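Uncharacterized protein (Alicyclobacillus acidocaldarius subsp. acidocaldarius, PDB 3RQB) is of unknown function but, as a two-domain hotdog-fold protein of the acyl-CoA thioesterase family, probably hydrolyses acyl-CoA thioesters. Local coordinates at residues T221-R235 and Q246-L258. Sequence-based numbering, arbitrary orientation.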
ATOM      1  N   THR B 221     -18.037  -9.321  -9.646  1.00 50.14           N
ATOM      2  CA  THR B 221     -18.503  -7.944  -9.570  1.00 50.59           C
ATOM      3  C   THR B 221     -17.716  -7.066 -10.524  1.00 51.69           C
ATOM      4  O   THR B 221     -18.287  -6.298 -11.306  1.00 55.80           O
ATOM      5  CB  THR B 221     -18.309  -7.363  -8.166  1.00 50.92           C
ATOM      6  OG1 THR B 221     -19.233  -7.974  -7.251  1.00 53.12           O
ATOM      7  CG2 THR B 221     -18.526  -5.843  -8.195  1.00 45.62           C
ATOM      8  N   ILE B 222     -16.395  -7.180 -10.451  1.00 46.02           N
ATOM      9  CA  ILE B 222     -15.513  -6.385 -11.298  1.00 46.87           C
ATOM     10  C   ILE B 222     -15.893  -6.520 -12.783  1.00 51.23           C
ATOM     11  O   ILE B 222     -16.130  -5.525 -13.478  1.00 49.13           O
ATOM     12  CB  ILE B 222     -14.024  -6.750 -11.046  1.00 54.18           C
ATOM     13  CG1 ILE B 222     -13.554  -6.150  -9.704  1.00 54.12           C
ATOM     14  CG2 ILE B 222     -13.155  -6.279 -12.208  1.00 51.85           C
ATOM     15  CD1 ILE B 222     -12.226  -6.704  -9.148  1.00 51.14           C
ATOM     16  N   PHE B 223     -15.977  -7.762 -13.249  1.00 52.64           N
ATOM     17  CA  PHE B 223     -16.292  -8.049 -14.641  1.00 50.58           C
ATOM     18  C   PHE B 223     -17.653  -7.503 -15.048  1.00 60.61           C
ATOM     19  O   PHE B 223     -17.829  -7.012 -16.163  1.00 66.60           O
ATOM     20  CB  PHE B 223     -16.218  -9.550 -14.869  1.00 43.48           C
ATOM     21  CG  PHE B 223     -14.856 -10.120 -14.587  1.00 51.92           C
ATOM     22  CD1 PHE B 223     -13.718  -9.337 -14.751  1.00 52.25           C
ATOM     23  CD2 PHE B 223     -14.700 -11.427 -14.150  1.00 53.71           C
ATOM     24  CE1 PHE B 223     -12.446  -9.851 -14.499  1.00 47.21           C
ATOM     25  CE2 PHE B 223     -13.426 -11.945 -13.886  1.00 47.79           C
ATOM     26  CZ  PHE B 223     -12.302 -11.156 -14.064  1.00 40.38           C
ATOM     27  N   ARG B 224     -18.587  -7.545 -14.107  1.00 58.72           N
ATOM     28  CA  ARG B 224     -19.958  -7.109 -14.316  1.00 56.36           C
ATOM     29  C   ARG B 224     -20.038  -5.720 -14.972  1.00 55.89           C
ATOM     30  O   ARG B 224     -20.958  -5.434 -15.740  1.00 55.72           O
ATOM     31  CB  ARG B 224     -20.650  -7.095 -12.952  1.00 59.48           C
ATOM     32  CG  ARG B 224     -22.149  -6.901 -12.946  1.00 68.06           C
ATOM     33  CD  ARG B 224     -22.671  -7.101 -11.523  1.00 77.45           C
ATOM     34  NE  ARG B 224     -22.221  -8.379 -10.960  1.00 81.65           N
ATOM     35  CZ  ARG B 224     -21.836  -8.561  -9.697  1.00 76.44           C
ATOM     36  NH1 ARG B 224     -21.843  -7.540  -8.846  1.00 72.59           N
ATOM     37  NH2 ARG B 224     -21.444  -9.765  -9.284  1.00 71.03           N
ATOM     38  N   GLN B 225     -19.071  -4.862 -14.664  1.00 56.13           N
ATOM     39  CA  GLN B 225     -19.065  -3.477 -15.141  1.00 55.91           C
ATOM     40  C   GLN B 225     -18.924  -3.342 -16.663  1.00 61.62           C
ATOM     41  O   GLN B 225     -19.424  -2.385 -17.262  1.00 67.73           O
ATOM     42  CB  GLN B 225     -17.938  -2.698 -14.459  1.00 54.47           C
ATOM     43  CG  GLN B 225     -17.858  -2.895 -12.954  1.00 50.28           C
ATOM     44  CD  GLN B 225     -19.067  -2.345 -12.213  1.00 55.26           C
ATOM     45  OE1 GLN B 225     -19.616  -1.306 -12.572  1.00 62.05           O
ATOM     46  NE2 GLN B 225     -19.481  -3.043 -11.167  1.00 55.41           N
ATOM     47  N   GLY B 226     -18.229  -4.282 -17.290  1.00 60.89           N
ATOM     48  CA  GLY B 226     -18.066  -4.211 -18.724  1.00 60.61           C
ATOM     49  C   GLY B 226     -17.484  -2.852 -19.015  1.00 60.99           C
ATOM     50  O   GLY B 226     -16.464  -2.470 -18.436  1.00 59.24           O
ATOM     51  N   THR B 227     -18.153  -2.103 -19.883  1.00 61.13           N
ATOM     52  CA  THR B 227     -17.645  -0.815 -20.335  1.00 57.30           C
ATOM     53  C   THR B 227     -18.193   0.356 -19.529  1.00 60.41           C
ATOM     54  O   THR B 227     -17.910   1.512 -19.832  1.00 62.35           O
ATOM     55  CB  THR B 227     -17.974  -0.597 -21.813  1.00 56.84           C
ATOM     56  OG1 THR B 227     -19.376  -0.828 -22.017  1.00 66.38           O
ATOM     57  CG2 THR B 227     -17.171  -1.560 -22.678  1.00 48.75           C
ATOM     58  N   ASN B 228     -18.988   0.066 -18.508  1.00 60.39           N
ATOM     59  CA  ASN B 228     -19.586   1.128 -17.714  1.00 59.72           C
ATOM     60  C   ASN B 228     -18.542   2.018 -17.052  1.00 66.92           C
ATOM     61  O   ASN B 228     -17.502   1.531 -16.597  1.00 68.52           O
ATOM     62  CB  ASN B 228     -20.497   0.528 -16.661  1.00 57.26           C
ATOM     63  CG  ASN B 228     -21.490  -0.447 -17.247  1.00 66.59           C
ATOM     64  OD1 ASN B 228     -21.402  -0.832 -18.423  1.00 71.25           O
ATOM     65  ND2 ASN B 228     -22.444  -0.864 -16.427  1.00 65.56           N
ATOM     66  N   GLU B 229     -18.829   3.319 -16.992  1.00 65.17           N
ATOM     67  CA  GLU B 229     -17.919   4.284 -16.379  1.00 57.44           C
ATOM     68  C   GLU B 229     -17.803   4.047 -14.875  1.00 56.60           C
ATOM     69  O   GLU B 229     -18.671   3.419 -14.272  1.00 48.38           O
ATOM     70  CB  GLU B 229     -18.373   5.724 -16.653  1.00 51.49           C
ATOM     71  CG  GLU B 229     -18.254   6.140 -18.104  1.00 56.50           C
ATOM     72  CD  GLU B 229     -18.560   7.607 -18.331  1.00 58.62           C
ATOM     73  OE1 GLU B 229     -17.703   8.459 -17.980  1.00 60.35           O
ATOM     74  OE2 GLU B 229     -19.658   7.896 -18.870  1.00 52.43           O
ATOM     75  N   LEU B 230     -16.721   4.535 -14.275  1.00 62.88           N
ATOM     76  CA  LEU B 230     -16.514   4.382 -12.837  1.00 61.45           C
ATOM     77  C   LEU B 230     -16.229   5.712 -12.161  1.00 58.23           C
ATOM     78  O   LEU B 230     -15.827   6.687 -12.807  1.00 55.36           O
ATOM     79  CB  LEU B 230     -15.355   3.436 -12.563  1.00 57.81           C
ATOM     80  CG  LEU B 230     -15.397   2.183 -13.422  1.00 52.76           C
ATOM     81  CD1 LEU B 230     -14.131   1.378 -13.215  1.00 46.35           C
ATOM     82  CD2 LEU B 230     -16.638   1.379 -13.086  1.00 54.59           C
ATOM     83  N   LEU B 231     -16.434   5.737 -10.849  1.00 52.67           N
ATOM     84  CA  LEU B 231     -16.163   6.932 -10.081  1.00 45.79           C
ATOM     85  C   LEU B 231     -14.963   6.734  -9.187  1.00 39.37           C
ATOM     86  O   LEU B 231     -15.007   5.949  -8.242  1.00 46.10           O
ATOM     87  CB  LEU B 231     -17.357   7.293  -9.215  1.00 53.33           C
ATOM     88  CG  LEU B 231     -17.100   8.641  -8.556  1.00 62.62           C
ATOM     89  CD1 LEU B 231     -17.212   9.725  -9.612  1.00 62.34           C
ATOM     90  CD2 LEU B 231     -18.048   8.896  -7.391  1.00 67.09           C
ATOM     91  N   GLY B 232     -13.879   7.432  -9.491  1.00 41.14           N
ATOM     92  CA  GLY B 232     -12.736   7.449  -8.599  1.00 44.43           C
ATOM     93  C   GLY B 232     -12.794   8.602  -7.610  1.00 47.50           C
ATOM     94  O   GLY B 232     -13.355   9.661  -7.894  1.00 42.24           O
ATOM     95  N   VAL B 233     -12.196   8.394  -6.445  1.00 52.14           N
ATOM     96  CA  VAL B 233     -12.022   9.449  -5.462  1.00 49.97           C
ATOM     97  C   VAL B 233     -10.591   9.401  -4.960  1.00 50.54           C
ATOM     98  O   VAL B 233     -10.192   8.447  -4.294  1.00 51.97           O
ATOM     99  CB  VAL B 233     -12.938   9.246  -4.244  1.00 48.18           C
ATOM    100  CG1 VAL B 233     -12.714  10.370  -3.221  1.00 49.55           C
ATOM    101  CG2 VAL B 233     -14.401   9.154  -4.677  1.00 43.93           C
ATOM    102  N   ALA B 234      -9.828  10.445  -5.236  1.00 50.36           N
ATOM    103  CA  ALA B 234      -8.460  10.490  -4.764  1.00 49.04           C
ATOM    104  C   ALA B 234      -8.322  11.646  -3.804  1.00 53.58           C
ATOM    105  O   ALA B 234      -8.761  12.761  -4.089  1.00 59.53           O
ATOM    106  CB  ALA B 234      -7.500  10.640  -5.927  1.00 48.68           C
ATOM    107  N   ARG B 235      -7.720  11.370  -2.659  1.00 52.35           N
ATOM    108  CA  ARG B 235      -7.473  12.401  -1.664  1.00 53.38           C
ATOM    109  C   ARG B 235      -6.002  12.352  -1.291  1.00 48.66           C
ATOM    110  O   ARG B 235      -5.269  11.436  -1.682  1.00 40.74           O
ATOM    111  CB  ARG B 235      -8.385  12.248  -0.432  1.00 55.81           C
ATOM    112  CG  ARG B 235      -7.963  11.179   0.572  1.00 68.33           C
ATOM    113  CD  ARG B 235      -8.961  11.043   1.736  1.00 79.70           C
ATOM    114  NE  ARG B 235      -8.607   9.952   2.654  1.00 93.04           N
ATOM    115  CZ  ARG B 235      -7.944  10.100   3.805  1.00100.47           C
ATOM    116  NH1 ARG B 235      -7.553  11.309   4.206  1.00104.64           N
ATOM    117  NH2 ARG B 235      -7.673   9.036   4.561  1.00 97.33           N
ATOM    118  N   GLN B 246      -1.109   9.667  -2.049  1.00 50.95           N
ATOM    119  CA  GLN B 246      -2.433   9.714  -2.617  1.00 46.73           C
ATOM    120  C   GLN B 246      -3.182   8.529  -2.074  1.00 41.58           C
ATOM    121  O   GLN B 246      -2.683   7.411  -2.110  1.00 40.12           O
ATOM    122  CB  GLN B 246      -2.358   9.635  -4.141  1.00 46.05           C
ATOM    123  CG  GLN B 246      -3.615  10.106  -4.841  1.00 44.04           C
ATOM    124  CD  GLN B 246      -3.442  10.203  -6.341  1.00 47.66           C
ATOM    125  OE1 GLN B 246      -2.952  11.208  -6.856  1.00 49.65           O
ATOM    126  NE2 GLN B 246      -3.850   9.156  -7.056  1.00 47.55           N
ATOM    127  N   ILE B 247      -4.367   8.784  -1.543  1.00 39.27           N
ATOM    128  CA  ILE B 247      -5.278   7.716  -1.180  1.00 40.14           C
ATOM    129  C   ILE B 247      -6.490   7.802  -2.084  1.00 39.26           C
ATOM    130  O   ILE B 247      -7.018   8.889  -2.322  1.00 39.73           O
ATOM    131  CB  ILE B 247      -5.732   7.834   0.269  1.00 45.44           C
ATOM    132  CG1 ILE B 247      -4.523   8.057   1.175  1.00 54.99           C
ATOM    133  CG2 ILE B 247      -6.491   6.592   0.682  1.00 42.69           C
ATOM    134  CD1 ILE B 247      -4.805   7.792   2.638  1.00 60.21           C
ATOM    135  N   GLY B 248      -6.941   6.667  -2.595  1.00 38.41           N
ATOM    136  CA  GLY B 248      -8.071   6.705  -3.494  1.00 44.62           C
ATOM    137  C   GLY B 248      -8.934   5.465  -3.518  1.00 46.36           C
ATOM    138  O   GLY B 248      -8.479   4.373  -3.183  1.00 43.40           O
ATOM    139  N   GLU B 249     -10.186   5.656  -3.934  1.00 47.74           N
ATOM    140  CA  GLU B 249     -11.166   4.580  -4.041  1.00 48.52           C
ATOM    141  C   GLU B 249     -11.835   4.598  -5.403  1.00 49.10           C
ATOM    142  O   GLU B 249     -11.951   5.648  -6.030  1.00 43.07           O
ATOM    143  CB  GLU B 249     -12.242   4.758  -2.990  1.00 50.64           C
ATOM    144  CG  GLU B 249     -11.683   5.101  -1.644  1.00 59.73           C
ATOM    145  CD  GLU B 249     -12.606   5.996  -0.853  1.00 64.20           C
ATOM    146  OE1 GLU B 249     -13.747   6.246  -1.317  1.00 55.88           O
ATOM    147  OE2 GLU B 249     -12.178   6.456   0.229  1.00 72.28           O
ATOM    148  N   VAL B 250     -12.287   3.431  -5.856  1.00 51.77           N
ATOM    149  CA  VAL B 250     -13.000   3.341  -7.124  1.00 48.13           C
ATOM    150  C   VAL B 250     -14.323   2.634  -6.954  1.00 45.58           C
ATOM    151  O   VAL B 250     -14.373   1.497  -6.489  1.00 44.74           O
ATOM    152  CB  VAL B 250     -12.194   2.596  -8.191  1.00 47.36           C
ATOM    153  CG1 VAL B 250     -12.913   2.691  -9.535  1.00 49.26           C
ATOM    154  CG2 VAL B 250     -10.803   3.187  -8.303  1.00 46.04           C
ATOM    155  N   TRP B 251     -15.396   3.307  -7.348  1.00 47.52           N
ATOM    156  CA  TRP B 251     -16.731   2.771  -7.132  1.00 55.52           C
ATOM    157  C   TRP B 251     -17.438   2.449  -8.436  1.00 55.03           C
ATOM    158  O   TRP B 251     -17.172   3.061  -9.484  1.00 53.54           O
ATOM    159  CB  TRP B 251     -17.596   3.776  -6.375  1.00 60.05           C
ATOM    160  CG  TRP B 251     -17.017   4.316  -5.103  1.00 66.61           C
ATOM    161  CD1 TRP B 251     -16.070   5.289  -4.980  1.00 67.42           C
ATOM    162  CD2 TRP B 251     -17.394   3.950  -3.767  1.00 72.79           C
ATOM    163  NE1 TRP B 251     -15.819   5.539  -3.652  1.00 71.08           N
ATOM    164  CE2 TRP B 251     -16.619   4.730  -2.888  1.00 74.26           C
ATOM    165  CE3 TRP B 251     -18.302   3.027  -3.233  1.00 73.25           C
ATOM    166  CZ2 TRP B 251     -16.726   4.613  -1.501  1.00 76.98           C
ATOM    167  CZ3 TRP B 251     -18.401   2.911  -1.861  1.00 71.30           C
ATOM    168  CH2 TRP B 251     -17.619   3.700  -1.010  1.00 74.71           C
ATOM    169  N   SER B 252     -18.347   1.480  -8.354  1.00 53.46           N
ATOM    170  CA  SER B 252     -19.276   1.187  -9.440  1.00 51.62           C
ATOM    171  C   SER B 252     -20.401   2.196  -9.400  1.00 52.23           C
ATOM    172  O   SER B 252     -20.670   2.778  -8.354  1.00 52.06           O
ATOM    173  CB  SER B 252     -19.872  -0.206  -9.295  1.00 49.16           C
ATOM    174  OG  SER B 252     -20.906  -0.192  -8.328  1.00 50.25           O
ATOM    175  N   GLN B 253     -21.056   2.402 -10.536  1.00 56.51           N
ATOM    176  CA  GLN B 253     -22.198   3.307 -10.595  1.00 59.32           C
ATOM    177  C   GLN B 253     -23.322   2.880  -9.631  1.00 60.49           C
ATOM    178  O   GLN B 253     -24.170   3.693  -9.253  1.00 58.14           O
ATOM    179  CB  GLN B 253     -22.705   3.451 -12.039  1.00 60.03           C
ATOM    180  CG  GLN B 253     -21.666   4.031 -13.005  1.00 60.71           C
ATOM    181  CD  GLN B 253     -22.279   4.596 -14.274  1.00 58.80           C
ATOM    182  OE1 GLN B 253     -23.314   5.263 -14.225  1.00 59.34           O
ATOM    183  NE2 GLN B 253     -21.639   4.340 -15.419  1.00 56.31           N
ATOM    184  N   ASP B 254     -23.310   1.615  -9.216  1.00 64.05           N
ATOM    185  CA  ASP B 254     -24.322   1.109  -8.290  1.00 77.39           C
ATOM    186  C   ASP B 254     -24.006   1.452  -6.847  1.00 78.83           C
ATOM    187  O   ASP B 254     -24.869   1.362  -5.977  1.00 80.96           O
ATOM    188  CB  ASP B 254     -24.470  -0.400  -8.427  1.00 87.51           C
ATOM    189  CG  ASP B 254     -24.972  -0.800  -9.787  1.00100.23           C
ATOM    190  OD1 ASP B 254     -25.729  -0.006 -10.388  1.00104.83           O
ATOM    191  OD2 ASP B 254     -24.600  -1.897 -10.259  1.00104.90           O
ATOM    192  N   GLY B 255     -22.766   1.860  -6.602  1.00 79.58           N
ATOM    193  CA  GLY B 255     -22.323   2.187  -5.261  1.00 78.78           C
ATOM    194  C   GLY B 255     -21.452   1.108  -4.643  1.00 74.26           C
ATOM    195  O   GLY B 255     -21.075   1.212  -3.473  1.00 74.23           O
ATOM    196  N   ASP B 256     -21.126   0.082  -5.430  1.00 66.35           N
ATOM    197  CA  ASP B 256     -20.211  -0.972  -4.992  1.00 60.40           C
ATOM    198  C   ASP B 256     -18.764  -0.498  -5.006  1.00 49.58           C
ATOM    199  O   ASP B 256     -18.305   0.124  -5.974  1.00 48.06           O
ATOM    200  CB  ASP B 256     -20.345  -2.202  -5.882  1.00 72.48           C
ATOM    201  CG  ASP B 256     -21.747  -2.780  -5.873  1.00 87.92           C
ATOM    202  OD1 ASP B 256     -22.029  -3.667  -5.036  1.00 86.55           O
ATOM    203  OD2 ASP B 256     -22.573  -2.344  -6.705  1.00 99.07           O
ATOM    204  N   LEU B 257     -18.037  -0.820  -3.943  1.00 54.66           N
ATOM    205  CA  LEU B 257     -16.664  -0.369  -3.817  1.00 52.27           C
ATOM    206  C   LEU B 257     -15.741  -1.386  -4.473  1.00 55.59           C
ATOM    207  O   LEU B 257     -15.615  -2.526  -4.020  1.00 61.09           O
ATOM    208  CB  LEU B 257     -16.294  -0.218  -2.345  1.00 52.41           C
ATOM    209  CG  LEU B 257     -14.829   0.139  -2.094  1.00 58.19           C
ATOM    210  CD1 LEU B 257     -14.521   1.515  -2.655  1.00 58.10           C
ATOM    211  CD2 LEU B 257     -14.510   0.086  -0.611  1.00 65.24           C
ATOM    212  N   LEU B 258     -15.089  -0.955  -5.543  1.00 49.20           N
ATOM    213  CA  LEU B 258     -14.302  -1.839  -6.396  1.00 47.35           C
ATOM    214  C   LEU B 258     -12.865  -2.051  -5.902  1.00 51.83           C
ATOM    215  O   LEU B 258     -12.439  -3.186  -5.689  1.00 50.03           O
ATOM    216  CB  LEU B 258     -14.353  -1.366  -7.845  1.00 48.78           C
ATOM    217  CG  LEU B 258     -15.780  -1.093  -8.338  1.00 49.17           C
ATOM    218  CD1 LEU B 258     -15.784  -0.473  -9.718  1.00 46.68           C
ATOM    219  CD2 LEU B 258     -16.610  -2.356  -8.338  1.00 45.28           C
TER
HETATM  220  O   HOH W   1     -19.971   1.267 -13.116  1.00 35.14           O
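Leu231 and Trp251 face each other as a hydrogen-bonded antiparallel pair: Leu231 N donates to Trp251 O at 3.1 Å, and Trp251 N returns the bond to Leu231 O. The ladder runs on through Val233 with Glu249 and Arg235 with Ile247, where Arg235 N donates to Ile247 O. On the face that carries Leu231 and Val233, the Trp251 indole turns its edge to Leu231 O, while Val233 CG2 reaches Trp251 NE1 at 4.0 Å. Leu257 CD1 lies 3.7 Å above the centre of the Trp251 ring.

On the face of Val250 and Ala234, packing is close. Leu230 wedges CB against Val250 CG1 at 4.0 Å and CD2 against Leu258 CD1, with Leu188 of helix 182-188 closing over it. Next to this, Gln225 folds back at chi2 (-65°), which lays its amide against Ser252 CB, and its OE1 takes a bond of 2.7 Å from a water. That water also donates to Glu229 O and accepts from Gln253 N, tying the two turns together. With an alanine here, the water is likely to lose one of its three partners and a gap to open beside Ser252 CB.

Toward solvent the grip slackens: the side-chain amide of exposed Gln253 makes a weak bond from NE2 to Glu229 O, with its CG resting on the same oxygen. At the far end, Arg235 runs alongside Ile247, whose CD1 sits over one guanidinium face, and makes a long, weak ion pair with Glu249 of the second subunit. The whole is an antiparallel beta hairpin, strands 230-240 and 243-251, in the C-terminal hotdog domain.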